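Local coordinates for protein N-alpha-acetyltransferase 35, NatC auxiliary subunit (Saccharomyces cerevisiae, PDB 6YGA) that serves as the auxiliary subunit of the NatC N-terminal acetyltransferase, which acetylates the N-terminal methionine of the L-A virus Gag protein, at residues B[98-103]-B[298-303]; B[175-180]-B[339-344]; B[399-404]-B[411-416]. One frame throughout, in Å; residues are numbered along the deposited sequence.

The three contacts follow one another across the helical body of the subunit. Contact 1 joins helix 85-104 to helix 298-311, and contact 2 sets the loop 175-180 against helix 337-347. Their segments alternate along the chain, and their centres lie about 14 Å apart. Contact 3 pairs helix 386-402 with helix 406-429 and comes later in sequence; its centre is about 15 Å from that of contact 2 and about 26 Å from that of contact 1. Contact 2 touches both others: Trp103 NE1 meets Asn178 O at 2.7 Å, and Ser403 OG meets Arg340 O at 3.1 Å, both probable hydrogen bonds. The Mak10 family region thereby connects with the TPR-related helices through contact 2.

Contact 1: residues B[98-103]-B[298-303]; sequences RCVISW and SGFITL
Ile101 and Phe300 form the centre of an apolar helix-helix contact that joins helix 85-104 to the first turns of helix 298-311, the two segments being 195 residues apart at their closest ends. The local axes approach to 9.9 Å and cross at 55°, and contact is made by four residues, Val100, Ile101, Gly299 and Phe300, with no hydrogen bond between the segments. Ile101 lies across one face of the Phe300 ring at about a right angle. Its CD1 makes a CH-pi contact, 3.8 Å from the ring centroid of Phe300 and 20° off the ring normal. It stands 3.6 Å above the ring plane, displaced toward the rim, and its nearest ring atom is Phe300 CE2. Ile101 CG1 continues along the aromatic surface, reaching Phe300 CZ at 3.8 Å. At the ring edge, near its plane, Val100 CG1 is a looser neighbour, 4.4 Å from Phe300 CE1.

The branching of Ile101 divides its work between two residues. With chi1 at -63°, CG1 stands beside the backbone N and carries CD1 to the phenylalanine, while CG2 is anti to that N and faces the backbone of Gly299. The absence of a side chain at Gly299 lets Ile101 CG2 lie 4.2 Å from its CA, at the point where the two backbones are nearest.

Several other helices enclose this crossing. Val100 packs on Val155 and Leu158 of helix 142-167, whereas Phe300 also meets Leu250 of helix 245-260 and Leu230 of helix 215-231.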
loop_
_atom_site.group_PDB
_atom_site.type_symbol
_atom_site.label_atom_id
_atom_site.label_comp_id
_atom_site.label_asym_id
_atom_site.label_seq_id
_atom_site.Cartn_x
_atom_site.Cartn_y
_atom_site.Cartn_z
ATOM N N ARG B 98 -12.377 -4.064 20.242
ATOM C CA ARG B 98 -12.068 -2.837 19.517
ATOM C C ARG B 98 -10.580 -2.743 19.201
ATOM O O ARG B 98 -10.195 -2.061 18.244
ATOM C CB ARG B 98 -12.550 -1.617 20.303
ATOM C CG ARG B 98 -14.068 -1.475 20.302
ATOM C CD ARG B 98 -14.564 -0.278 21.102
ATOM N NE ARG B 98 -14.186 -0.344 22.510
ATOM C CZ ARG B 98 -13.371 0.522 23.105
ATOM N NH1 ARG B 98 -12.851 1.528 22.416
ATOM N NH2 ARG B 98 -13.083 0.384 24.392
ATOM N N CYS B 99 -9.732 -3.427 19.977
ATOM C CA CYS B 99 -8.334 -3.564 19.585
ATOM C C CYS B 99 -8.207 -4.393 18.312
ATOM O O CYS B 99 -7.344 -4.120 17.468
ATOM C CB CYS B 99 -7.520 -4.188 20.719
ATOM S SG CYS B 99 -7.068 -3.047 22.050
ATOM N N VAL B 100 -9.060 -5.408 18.155
ATOM C CA VAL B 100 -9.067 -6.195 16.923
ATOM C C VAL B 100 -9.416 -5.311 15.731
ATOM O O VAL B 100 -8.792 -5.406 14.666
ATOM C CB VAL B 100 -10.039 -7.384 17.055
ATOM C CG1 VAL B 100 -10.198 -8.103 15.722
ATOM C CG2 VAL B 100 -9.559 -8.351 18.131
ATOM N N ILE B 101 -10.399 -4.424 15.899
ATOM C CA ILE B 101 -10.801 -3.528 14.818
ATOM C C ILE B 101 -9.678 -2.551 14.487
ATOM O O ILE B 101 -9.350 -2.331 13.316
ATOM C CB ILE B 101 -12.100 -2.791 15.193
ATOM C CG1 ILE B 101 -13.252 -3.785 15.372
ATOM C CG2 ILE B 101 -12.450 -1.745 14.143
ATOM C CD1 ILE B 101 -14.515 -3.171 15.952
ATOM N N SER B 102 -9.071 -1.953 15.517
ATOM C CA SER B 102 -7.970 -1.017 15.297
ATOM C C SER B 102 -6.818 -1.684 14.553
ATOM O O SER B 102 -6.153 -1.053 13.722
ATOM C CB SER B 102 -7.496 -0.456 16.639
ATOM O OG SER B 102 -6.480 0.516 16.479
ATOM N N TRP B 103 -6.580 -2.968 14.831
ATOM C CA TRP B 103 -5.493 -3.700 14.189
ATOM C C TRP B 103 -5.775 -3.925 12.706
ATOM O O TRP B 103 -4.938 -3.609 11.852
ATOM C CB TRP B 103 -5.284 -5.029 14.919
ATOM C CG TRP B 103 -4.355 -5.994 14.254
ATOM C CD1 TRP B 103 -3.230 -5.698 13.544
ATOM C CD2 TRP B 103 -4.476 -7.422 14.241
ATOM N NE1 TRP B 103 -2.641 -6.854 13.087
ATOM C CE2 TRP B 103 -3.388 -7.925 13.502
ATOM C CE3 TRP B 103 -5.399 -8.323 14.781
ATOM C CZ2 TRP B 103 -3.196 -9.286 13.290
ATOM C CZ3 TRP B 103 -5.208 -9.673 14.571
ATOM C CH2 TRP B 103 -4.115 -10.143 13.831
ATOM N N SER B 298 -18.838 -0.813 14.529
ATOM C CA SER B 298 -19.194 -0.736 13.116
ATOM C C SER B 298 -18.158 -1.393 12.214
ATOM O O SER B 298 -18.494 -1.802 11.097
ATOM C CB SER B 298 -19.395 0.722 12.698
ATOM O OG SER B 298 -20.623 1.231 13.189
ATOM N N GLY B 299 -16.909 -1.507 12.670
ATOM C CA GLY B 299 -15.892 -2.156 11.860
ATOM C C GLY B 299 -16.175 -3.623 11.610
ATOM O O GLY B 299 -15.788 -4.166 10.569
ATOM N N PHE B 300 -16.848 -4.286 12.553
ATOM C CA PHE B 300 -17.225 -5.681 12.349
ATOM C C PHE B 300 -18.253 -5.812 11.233
ATOM O O PHE B 300 -18.256 -6.803 10.493
ATOM C CB PHE B 300 -17.764 -6.278 13.651
ATOM C CG PHE B 300 -16.708 -6.530 14.689
ATOM C CD1 PHE B 300 -15.542 -7.208 14.365
ATOM C CD2 PHE B 300 -16.879 -6.088 15.990
ATOM C CE1 PHE B 300 -14.569 -7.444 15.323
ATOM C CE2 PHE B 300 -15.909 -6.320 16.951
ATOM C CZ PHE B 300 -14.753 -6.997 16.616
ATOM N N ILE B 301 -19.134 -4.818 11.098
ATOM C CA ILE B 301 -20.125 -4.834 10.026
ATOM C C ILE B 301 -19.438 -4.733 8.671
ATOM O O ILE B 301 -19.758 -5.475 7.734
ATOM C CB ILE B 301 -21.147 -3.700 10.226
ATOM C CG1 ILE B 301 -21.848 -3.838 11.581
ATOM C CG2 ILE B 301 -22.167 -3.692 9.099
ATOM C CD1 ILE B 301 -22.815 -2.708 11.893
ATOM N N THR B 302 -18.479 -3.810 8.548
ATOM C CA THR B 302 -17.716 -3.686 7.310
ATOM C C THR B 302 -16.980 -4.980 6.990
ATOM O O THR B 302 -16.946 -5.415 5.833
ATOM C CB THR B 302 -16.732 -2.518 7.419
ATOM O OG1 THR B 302 -17.453 -1.306 7.672
ATOM C CG2 THR B 302 -15.938 -2.363 6.132
ATOM N N LEU B 303 -16.396 -5.617 8.007
ATOM C CA LEU B 303 -15.697 -6.878 7.787
ATOM C C LEU B 303 -16.650 -7.963 7.306
ATOM O O LEU B 303 -16.326 -8.720 6.383
ATOM C CB LEU B 303 -14.998 -7.318 9.072
ATOM C CG LEU B 303 -14.501 -8.762 9.096
ATOM C CD1 LEU B 303 -13.368 -8.962 8.102
ATOM C CD2 LEU B 303 -14.071 -9.145 10.501
#

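Contact 2: residues B[175-180]-B[339-344]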
loop_
_atom_site.group_PDB
_atom_site.type_symbol
_atom_site.label_atom_id
_atom_site.label_comp_id
_atom_site.label_asym_id
_atom_site.label_seq_id
_atom_site.Cartn_x
_atom_site.Cartn_y
_atom_site.Cartn_z
ATOM N N GLU B 175 1.908 -3.337 5.452
ATOM C CA GLU B 175 1.346 -2.293 4.606
ATOM C C GLU B 175 -0.166 -2.446 4.624
ATOM O O GLU B 175 -0.891 -1.534 5.034
ATOM C CB GLU B 175 1.905 -2.379 3.180
ATOM C CG GLU B 175 1.335 -1.348 2.208
ATOM C CD GLU B 175 1.833 -1.538 0.781
ATOM O OE1 GLU B 175 2.684 -2.423 0.557
ATOM O OE2 GLU B 175 1.371 -0.802 -0.116
ATOM N N ASP B 176 -0.644 -3.616 4.202
ATOM C CA ASP B 176 -2.059 -3.939 4.315
ATOM C C ASP B 176 -2.404 -4.483 5.691
ATOM O O ASP B 176 -3.541 -4.322 6.152
ATOM C CB ASP B 176 -2.444 -4.956 3.245
ATOM C CG ASP B 176 -2.145 -4.462 1.853
ATOM O OD1 ASP B 176 -2.602 -3.351 1.513
ATOM O OD2 ASP B 176 -1.438 -5.172 1.109
ATOM N N LEU B 177 -1.443 -5.116 6.360
ATOM C CA LEU B 177 -1.702 -5.785 7.626
ATOM C C LEU B 177 -0.385 -6.000 8.357
ATOM O O LEU B 177 0.554 -6.571 7.794
ATOM C CB LEU B 177 -2.416 -7.117 7.391
ATOM C CG LEU B 177 -2.821 -7.940 8.610
ATOM C CD1 LEU B 177 -3.314 -7.045 9.729
ATOM C CD2 LEU B 177 -3.902 -8.916 8.197
ATOM N N ASN B 178 -0.327 -5.546 9.607
ATOM C CA ASN B 178 0.851 -5.692 10.451
ATOM C C ASN B 178 0.739 -6.977 11.260
ATOM O O ASN B 178 -0.298 -7.241 11.881
ATOM C CB ASN B 178 0.994 -4.489 11.387
ATOM C CG ASN B 178 2.123 -4.652 12.396
ATOM O OD1 ASN B 178 1.957 -5.297 13.432
ATOM N ND2 ASN B 178 3.271 -4.047 12.106
ATOM N N PHE B 179 1.807 -7.774 11.251
ATOM C CA PHE B 179 1.865 -8.985 12.057
ATOM C C PHE B 179 3.236 -9.105 12.727
ATOM O O PHE B 179 4.015 -10.019 12.476
ATOM C CB PHE B 179 1.551 -10.227 11.226
ATOM C CG PHE B 179 0.994 -11.353 12.037
ATOM C CD1 PHE B 179 -0.370 -11.456 12.249
ATOM C CD2 PHE B 179 1.832 -12.291 12.612
ATOM C CE1 PHE B 179 -0.891 -12.487 13.009
ATOM C CE2 PHE B 179 1.319 -13.322 13.372
ATOM C CZ PHE B 179 -0.045 -13.419 13.572
ATOM N N ASN B 180 3.539 -8.150 13.599
ATOM C CA ASN B 180 4.689 -8.256 14.492
ATOM C C ASN B 180 4.185 -8.890 15.780
ATOM O O ASN B 180 3.719 -8.203 16.690
ATOM C CB ASN B 180 5.319 -6.891 14.741
ATOM C CG ASN B 180 6.483 -6.953 15.715
ATOM O OD1 ASN B 180 7.037 -8.022 15.977
ATOM N ND2 ASN B 180 6.866 -5.799 16.251
ATOM N N ALA B 339 -10.953 -9.699 3.768
ATOM C CA ALA B 339 -11.662 -10.070 2.548
ATOM C C ALA B 339 -10.737 -10.029 1.339
ATOM O O ALA B 339 -10.890 -10.825 0.406
ATOM C CB ALA B 339 -12.864 -9.151 2.336
ATOM N N ARG B 340 -9.768 -9.110 1.334
ATOM C CA ARG B 340 -8.865 -9.009 0.193
ATOM C C ARG B 340 -7.875 -10.166 0.162
ATOM O O ARG B 340 -7.477 -10.618 -0.917
ATOM C CB ARG B 340 -8.138 -7.666 0.209
ATOM C CG ARG B 340 -9.058 -6.489 -0.064
ATOM C CD ARG B 340 -8.300 -5.219 -0.411
ATOM N NE ARG B 340 -7.601 -4.649 0.736
ATOM C CZ ARG B 340 -6.283 -4.687 0.906
ATOM N NH1 ARG B 340 -5.511 -5.270 -0.002
ATOM N NH2 ARG B 340 -5.737 -4.134 1.980
ATOM N N ILE B 341 -7.450 -10.653 1.327
ATOM C CA ILE B 341 -6.652 -11.874 1.354
ATOM C C ILE B 341 -7.518 -13.072 1.004
ATOM O O ILE B 341 -7.072 -14.008 0.327
ATOM C CB ILE B 341 -5.986 -12.055 2.730
ATOM C CG1 ILE B 341 -5.125 -10.843 3.077
ATOM C CG2 ILE B 341 -5.152 -13.337 2.760
ATOM C CD1 ILE B 341 -4.524 -10.904 4.474
ATOM N N LEU B 342 -8.773 -13.058 1.452
ATOM C CA LEU B 342 -9.632 -14.228 1.315
ATOM C C LEU B 342 -9.943 -14.527 -0.146
ATOM O O LEU B 342 -9.968 -15.696 -0.553
ATOM C CB LEU B 342 -10.920 -14.017 2.112
ATOM C CG LEU B 342 -11.756 -15.266 2.377
ATOM C CD1 LEU B 342 -10.950 -16.264 3.185
ATOM C CD2 LEU B 342 -13.040 -14.895 3.100
ATOM N N PHE B 343 -10.159 -13.485 -0.953
ATOM C CA PHE B 343 -10.612 -13.694 -2.327
ATOM C C PHE B 343 -9.648 -14.542 -3.153
ATOM O O PHE B 343 -10.093 -15.556 -3.717
ATOM C CB PHE B 343 -10.897 -12.339 -2.986
ATOM C CG PHE B 343 -10.943 -12.400 -4.481
ATOM C CD1 PHE B 343 -12.011 -12.995 -5.138
ATOM C CD2 PHE B 343 -9.917 -11.862 -5.233
ATOM C CE1 PHE B 343 -12.045 -13.053 -6.515
ATOM C CE2 PHE B 343 -9.945 -11.913 -6.611
ATOM C CZ PHE B 343 -11.011 -12.509 -7.254
ATOM N N PRO B 344 -8.349 -14.227 -3.263
ATOM C CA PRO B 344 -7.488 -15.100 -4.083
ATOM C C PRO B 344 -7.377 -16.515 -3.544
ATOM O O PRO B 344 -7.289 -17.461 -4.337
ATOM C CB PRO B 344 -6.137 -14.369 -4.074
ATOM C CG PRO B 344 -6.475 -12.955 -3.766
ATOM C CD PRO B 344 -7.595 -13.057 -2.777
HETATM O O HOH W 1 -2.513 -4.968 -1.222
#
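Asp176 OD1 accepts from two side chains, Arg340 NH2 and Asn405 ND2, while OD2 of the same carboxylate receives the backbone N of Phe172. This is a buried salt bridge between an irregular loop and helix 337-347, within the helical fold that links the Mak10 region to the TPR-related part of the chain. The ionic bond is long, 3.3 Å from Arg340 NH2 to Asp176 OD1, with an N-H...O angle of 149°. It is not a coplanar, two-pronged pair: the carboxylate and guanidinium planes stand 73° apart, and NH2 meets OD1 from above the carboxylate plane. A water supplies a second connection, donating to Asp176 OD2 at 2.6 Å and accepting from Arg340 NH1 at 3.3 Å.

The arginine chain bends at its third torsion (chi3 -71°), which turns the guanidinium so that its edge meets the aspartate. Its NE is held by the backbone O of Arg335, a bond that would restrict rotation of the group. Together with the donors around Asp176, the positive charge would probably stabilise the ionised carboxylate in this buried setting.

Phe142 of the N-alpha-acetyltransferase 30 chain packs on Asp176 and Glu175, placing the loop beside the partner subunit. Leu177 turns inward to Trp103 and Leu104 of helix 85-104 and to Val162 of helix 142-167. Across to helix 337-347, Leu177 makes a separate apolar contact, its CD2 lying 4.3 Å from Ile341 CD1.

Contact 3: residues B[399-404]-B[411-416]. With EDO (1,2-ethanediol), chain C.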
loop_
_atom_site.group_PDB
_atom_site.type_symbol
_atom_site.label_atom_id
_atom_site.label_comp_id
_atom_site.label_asym_id
_atom_site.label_seq_id
_atom_site.Cartn_x
_atom_site.Cartn_y
_atom_site.Cartn_z
ATOM N N TYR B 399 -6.048 -11.624 -11.778
ATOM C CA TYR B 399 -7.139 -11.669 -10.808
ATOM C C TYR B 399 -6.646 -11.301 -9.415
ATOM O O TYR B 399 -7.305 -10.551 -8.686
ATOM C CB TYR B 399 -7.779 -13.057 -10.791
ATOM C CG TYR B 399 -8.828 -13.284 -11.856
ATOM C CD1 TYR B 399 -10.159 -12.956 -11.626
ATOM C CD2 TYR B 399 -8.491 -13.837 -13.084
ATOM C CE1 TYR B 399 -11.123 -13.161 -12.591
ATOM C CE2 TYR B 399 -9.449 -14.047 -14.059
ATOM C CZ TYR B 399 -10.764 -13.707 -13.805
ATOM O OH TYR B 399 -11.728 -13.911 -14.764
ATOM N N GLN B 400 -5.484 -11.833 -9.027
ATOM C CA GLN B 400 -4.956 -11.584 -7.691
ATOM C C GLN B 400 -4.623 -10.111 -7.493
ATOM O O GLN B 400 -4.798 -9.571 -6.395
ATOM C CB GLN B 400 -3.725 -12.461 -7.447
ATOM C CG GLN B 400 -3.133 -12.338 -6.055
ATOM C CD GLN B 400 -2.316 -13.554 -5.655
ATOM O OE1 GLN B 400 -2.566 -14.669 -6.119
ATOM N NE2 GLN B 400 -1.333 -13.344 -4.787
ATOM N N ASN B 401 -4.154 -9.440 -8.548
ATOM C CA ASN B 401 -3.839 -8.020 -8.442
ATOM C C ASN B 401 -5.073 -7.178 -8.142
ATOM O O ASN B 401 -4.941 -6.083 -7.583
ATOM C CB ASN B 401 -3.164 -7.539 -9.728
ATOM C CG ASN B 401 -2.710 -6.101 -9.642
ATOM O OD1 ASN B 401 -1.766 -5.777 -8.921
ATOM N ND2 ASN B 401 -3.374 -5.227 -10.385
ATOM N N CYS B 402 -6.270 -7.671 -8.475
ATOM C CA CYS B 402 -7.482 -6.890 -8.248
ATOM C C CYS B 402 -7.764 -6.679 -6.767
ATOM O O CYS B 402 -8.385 -5.677 -6.400
ATOM C CB CYS B 402 -8.683 -7.561 -8.910
ATOM S SG CYS B 402 -8.614 -7.563 -10.707
ATOM N N SER B 403 -7.329 -7.594 -5.903
ATOM C CA SER B 403 -7.600 -7.457 -4.480
ATOM C C SER B 403 -6.467 -6.772 -3.725
ATOM O O SER B 403 -6.429 -6.843 -2.492
ATOM C CB SER B 403 -7.893 -8.824 -3.861
ATOM O OG SER B 403 -6.698 -9.555 -3.689
ATOM N N GLN B 404 -5.547 -6.115 -4.428
ATOM C CA GLN B 404 -4.514 -5.341 -3.762
ATOM C C GLN B 404 -5.077 -3.990 -3.327
ATOM O O GLN B 404 -6.171 -3.588 -3.729
ATOM C CB GLN B 404 -3.305 -5.154 -4.680
ATOM C CG GLN B 404 -2.694 -6.460 -5.168
ATOM C CD GLN B 404 -2.316 -7.381 -4.025
ATOM O OE1 GLN B 404 -1.697 -6.956 -3.049
ATOM N NE2 GLN B 404 -2.702 -8.648 -4.133
ATOM N N GLN B 411 0.497 -0.489 -9.176
ATOM C CA GLN B 411 1.868 -0.976 -9.296
ATOM C C GLN B 411 1.920 -2.375 -9.894
ATOM O O GLN B 411 2.914 -2.734 -10.533
ATOM C CB GLN B 411 2.553 -0.947 -7.932
ATOM C CG GLN B 411 2.719 0.458 -7.378
ATOM C CD GLN B 411 3.005 0.487 -5.890
ATOM O OE1 GLN B 411 3.607 -0.435 -5.336
ATOM N NE2 GLN B 411 2.568 1.554 -5.231
ATOM N N GLY B 412 0.868 -3.173 -9.704
ATOM C CA GLY B 412 0.851 -4.505 -10.279
ATOM C C GLY B 412 0.875 -4.503 -11.794
ATOM O O GLY B 412 1.332 -5.467 -12.414
ATOM N N PHE B 413 0.396 -3.423 -12.414
ATOM C CA PHE B 413 0.365 -3.373 -13.869
ATOM C C PHE B 413 1.743 -3.129 -14.469
ATOM O O PHE B 413 1.966 -3.486 -15.631
ATOM C CB PHE B 413 -0.622 -2.305 -14.343
ATOM C CG PHE B 413 -2.064 -2.684 -14.142
ATOM C CD1 PHE B 413 -2.651 -3.675 -14.915
ATOM C CD2 PHE B 413 -2.832 -2.047 -13.184
ATOM C CE1 PHE B 413 -3.982 -4.023 -14.731
ATOM C CE2 PHE B 413 -4.159 -2.388 -12.995
ATOM C CZ PHE B 413 -4.736 -3.377 -13.768
ATOM N N ASN B 414 2.667 -2.534 -13.709
ATOM C CA ASN B 414 4.039 -2.368 -14.182
ATOM C C ASN B 414 4.632 -3.699 -14.629
ATOM O O ASN B 414 5.229 -3.802 -15.707
ATOM C CB ASN B 414 4.893 -1.737 -13.081
ATOM C CG ASN B 414 4.880 -0.226 -13.125
ATOM O OD1 ASN B 414 5.073 0.374 -14.180
ATOM N ND2 ASN B 414 4.657 0.400 -11.974
ATOM N N ARG B 415 4.455 -4.739 -13.816
ATOM C CA ARG B 415 4.937 -6.063 -14.191
ATOM C C ARG B 415 4.134 -6.645 -15.351
ATOM O O ARG B 415 4.705 -7.259 -16.258
ATOM C CB ARG B 415 4.888 -6.991 -12.975
ATOM C CG ARG B 415 4.916 -8.473 -13.304
ATOM C CD ARG B 415 4.890 -9.321 -12.039
ATOM N NE ARG B 415 4.757 -10.741 -12.346
ATOM C CZ ARG B 415 5.775 -11.536 -12.661
ATOM N NH1 ARG B 415 7.008 -11.048 -12.708
ATOM N NH2 ARG B 415 5.563 -12.816 -12.930
ATOM N N GLN B 416 2.812 -6.450 -15.349
ATOM C CA GLN B 416 1.969 -7.119 -16.338
ATOM C C GLN B 416 2.245 -6.626 -17.754
ATOM O O GLN B 416 2.282 -7.430 -18.694
ATOM C CB GLN B 416 0.490 -6.915 -16.008
ATOM C CG GLN B 416 -0.010 -7.628 -14.767
ATOM C CD GLN B 416 -1.506 -7.447 -14.575
ATOM O OE1 GLN B 416 -2.261 -7.359 -15.545
ATOM N NE2 GLN B 416 -1.940 -7.381 -13.322
HETATM C C1 EDO C . 8.551 2.982 -13.770
HETATM O O1 EDO C . 7.133 2.960 -13.565
HETATM C C2 EDO C . 8.883 2.927 -15.256
HETATM O O2 EDO C . 8.406 1.699 -15.819
#
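Asn401 extends its amide toward helix 406-429 because its CG is anti to the backbone N (chi1 -175°); on the other side, Phe413 has CG beside its own N (chi1 -72°), which brings the ring under that amide. The contact is the packing of two consecutive helices, 386-402 and 406-429, that run roughly antiparallel as a helical hairpin within the TPR-related region. Asn401 and Gly412 are the nearest backbone pair, with their CA atoms 6.1 Å apart, and Asn401 OD1 lies only 3.2 Å from Gly412 CA. Gly412 presents only its CA here, which permits the close approach of the amide oxygen.

The other end of the amide, Asn401 ND2, sits over one face of the Phe413 ring, offset toward the rim and 3.9 Å from Phe413 CE2. The amide and ring planes are 77° apart. Gln416, extended beyond CG, brings its NE2 to 3.8 Å from Asn401 CB, while its OE1 accepts from Trp420 NE1.

Helix 433-456 lies against the second segment, with Ser446 touching both Phe413 and Gln416. No hydrogen bond joins the two segments directly; Asn401 ND2 instead donates to Tyr409 O. That bond, to a residue in the first turn of helix 406-429, implies that Asn401 combines polar attachment to the start of this helix with van der Waals packing against Gly412 and Phe413.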